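Local structure of flavin-dependent monooxygenase, oxygenase subunit HsaA (Rhodococcus sp., 2RFQ) at residues 179-184 with 191-196. The protein catalyses the FMNH2-dependent ortho-hydroxylation of the steroid-derived phenol 3-HSA to the catechol 3,4-DHSA during cholesterol catabolism, as the oxygenase component of a two-component monooxygenase. Residues are numbered along the deposited sequence; the frame is centred on the assembly and turned at random.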
# COMPACT_ATOMS: atom_id res chain seq x y z
N ASP A 179 -34.15 -13.68 18.35
CA ASP A 179 -34.74 -12.44 17.82
C ASP A 179 -34.14 -12.15 16.46
O ASP A 179 -32.91 -12.12 16.32
CB ASP A 179 -34.47 -11.28 18.77
CG ASP A 179 -35.41 -11.30 19.97
OD1 ASP A 179 -36.37 -12.11 19.98
OD2 ASP A 179 -35.18 -10.50 20.90
N ASP A 180 -35.00 -11.95 15.46
CA ASP A 180 -34.55 -11.70 14.09
C ASP A 180 -34.23 -10.22 13.92
O ASP A 180 -35.14 -9.39 13.79
CB ASP A 180 -35.62 -12.15 13.09
CG ASP A 180 -35.23 -11.89 11.67
OD1 ASP A 180 -34.03 -11.64 11.41
OD2 ASP A 180 -36.12 -11.95 10.79
N VAL A 181 -32.94 -9.91 13.99
CA VAL A 181 -32.46 -8.54 13.89
C VAL A 181 -31.40 -8.35 12.79
O VAL A 181 -30.89 -7.24 12.63
CB VAL A 181 -31.84 -8.04 15.22
CG1 VAL A 181 -32.87 -8.11 16.35
CG2 VAL A 181 -30.59 -8.86 15.57
N TRP A 182 -31.07 -9.43 12.07
CA TRP A 182 -29.92 -9.42 11.15
C TRP A 182 -30.18 -8.57 9.91
O TRP A 182 -30.92 -8.96 9.01
CB TRP A 182 -29.59 -10.86 10.79
CG TRP A 182 -28.30 -11.06 10.08
CD1 TRP A 182 -28.12 -11.65 8.86
CD2 TRP A 182 -27.00 -10.72 10.57
NE1 TRP A 182 -26.78 -11.69 8.55
CE2 TRP A 182 -26.07 -11.13 9.58
CE3 TRP A 182 -26.52 -10.10 11.74
CZ2 TRP A 182 -24.70 -10.95 9.72
CZ3 TRP A 182 -25.15 -9.92 11.88
CH2 TRP A 182 -24.25 -10.35 10.88
N ASN A 183 -29.56 -7.39 9.86
CA ASN A 183 -29.87 -6.38 8.86
C ASN A 183 -28.59 -5.63 8.46
O ASN A 183 -28.36 -4.48 8.88
CB ASN A 183 -30.90 -5.42 9.45
CG ASN A 183 -31.44 -4.46 8.44
OD1 ASN A 183 -31.39 -4.71 7.24
ND2 ASN A 183 -31.96 -3.33 8.93
N VAL A 184 -27.77 -6.31 7.66
CA VAL A 184 -26.38 -5.87 7.42
C VAL A 184 -25.99 -5.84 5.95
O VAL A 184 -26.69 -6.41 5.09
CB VAL A 184 -25.39 -6.77 8.19
CG1 VAL A 184 -25.54 -6.55 9.70
CG2 VAL A 184 -25.64 -8.21 7.83
N GLY A 191 -27.83 -15.21 8.75
CA GLY A 191 -28.88 -15.22 9.78
C GLY A 191 -28.26 -15.17 11.16
O GLY A 191 -28.61 -15.96 12.05
N SER A 192 -27.34 -14.24 11.34
CA SER A 192 -26.61 -14.11 12.60
C SER A 192 -27.42 -13.36 13.66
O SER A 192 -27.07 -12.25 14.07
CB SER A 192 -25.22 -13.47 12.34
OG SER A 192 -24.48 -14.32 11.47
N ASN A 193 -28.50 -14.02 14.09
CA ASN A 193 -29.48 -13.40 14.98
C ASN A 193 -29.09 -13.49 16.45
O ASN A 193 -27.98 -13.94 16.78
CB ASN A 193 -30.86 -13.97 14.66
CG ASN A 193 -31.39 -13.41 13.37
OD1 ASN A 193 -31.89 -14.15 12.49
ND2 ASN A 193 -31.26 -12.11 13.21
N THR A 194 -29.98 -13.03 17.34
CA THR A 194 -29.64 -12.78 18.73
C THR A 194 -30.34 -13.78 19.63
O THR A 194 -31.55 -13.96 19.55
CB THR A 194 -29.99 -11.31 19.13
OG1 THR A 194 -29.22 -10.41 18.31
CG2 THR A 194 -29.69 -11.03 20.60
N VAL A 195 -29.54 -14.41 20.48
CA VAL A 195 -30.01 -15.48 21.37
C VAL A 195 -30.25 -14.86 22.73
O VAL A 195 -29.32 -14.38 23.40
CB VAL A 195 -28.98 -16.61 21.44
CG1 VAL A 195 -29.36 -17.61 22.53
CG2 VAL A 195 -28.85 -17.31 20.06
N VAL A 196 -31.53 -14.86 23.12
CA VAL A 196 -31.99 -14.14 24.31
C VAL A 196 -32.29 -15.17 25.40
O VAL A 196 -33.09 -16.10 25.20
CB VAL A 196 -33.23 -13.27 24.02
CG1 VAL A 196 -33.69 -12.57 25.30
CG2 VAL A 196 -32.95 -12.24 22.91
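Ser192 CB lies over one face of the Trp182 indole where two antiparallel strands part in the β-sheet of this acyl-CoA dehydrogenase-like fold. It sits 3.4 Å from the centroid of the six-membered ring of Trp182, only 4° off the normal, a CH-pi contact. Ser192 N lies over the same face, a closeness consistent with so small a residue; Val184 CG2 touches the opposite face near its rim. The CB bond of Trp182 points toward 191-196 and, with CG anti to the backbone N (chi1 -169°), the indole lies flat against Gly191 and Ser192, its NE1 bonded to the Leu187 carbonyl. With an alanine in its place the indole is gone, and Ser192 CB would probably lose the surface it packs on and the Leu187 carbonyl its N-H donor. Ser192 OG hydrogen-bonds to Ser143, which probably binds FMN. Gly191, whose positive phi (54°) comes easily without a side chain, accepts a weak bond from Asn193 N, closing an inverse gamma turn. Asn193 CB approaches Asp179 O at 3.2 Å, its amide beside the backbone of Val181 and Trp182. Asp179 and Thr194 form a hydrogen-bonded antiparallel pair, Asp179 N giving to Thr194 O (2.9 Å) and Thr194 N to Asp179 O (3.2 Å). The Asp179 carboxylate pairs with Arg177, yet its OD2 lies 3.5 Å from Val196 CG2. Beta-branched Thr194 suits the extended strand, its OG1 3.4 Å from Val181 CG2.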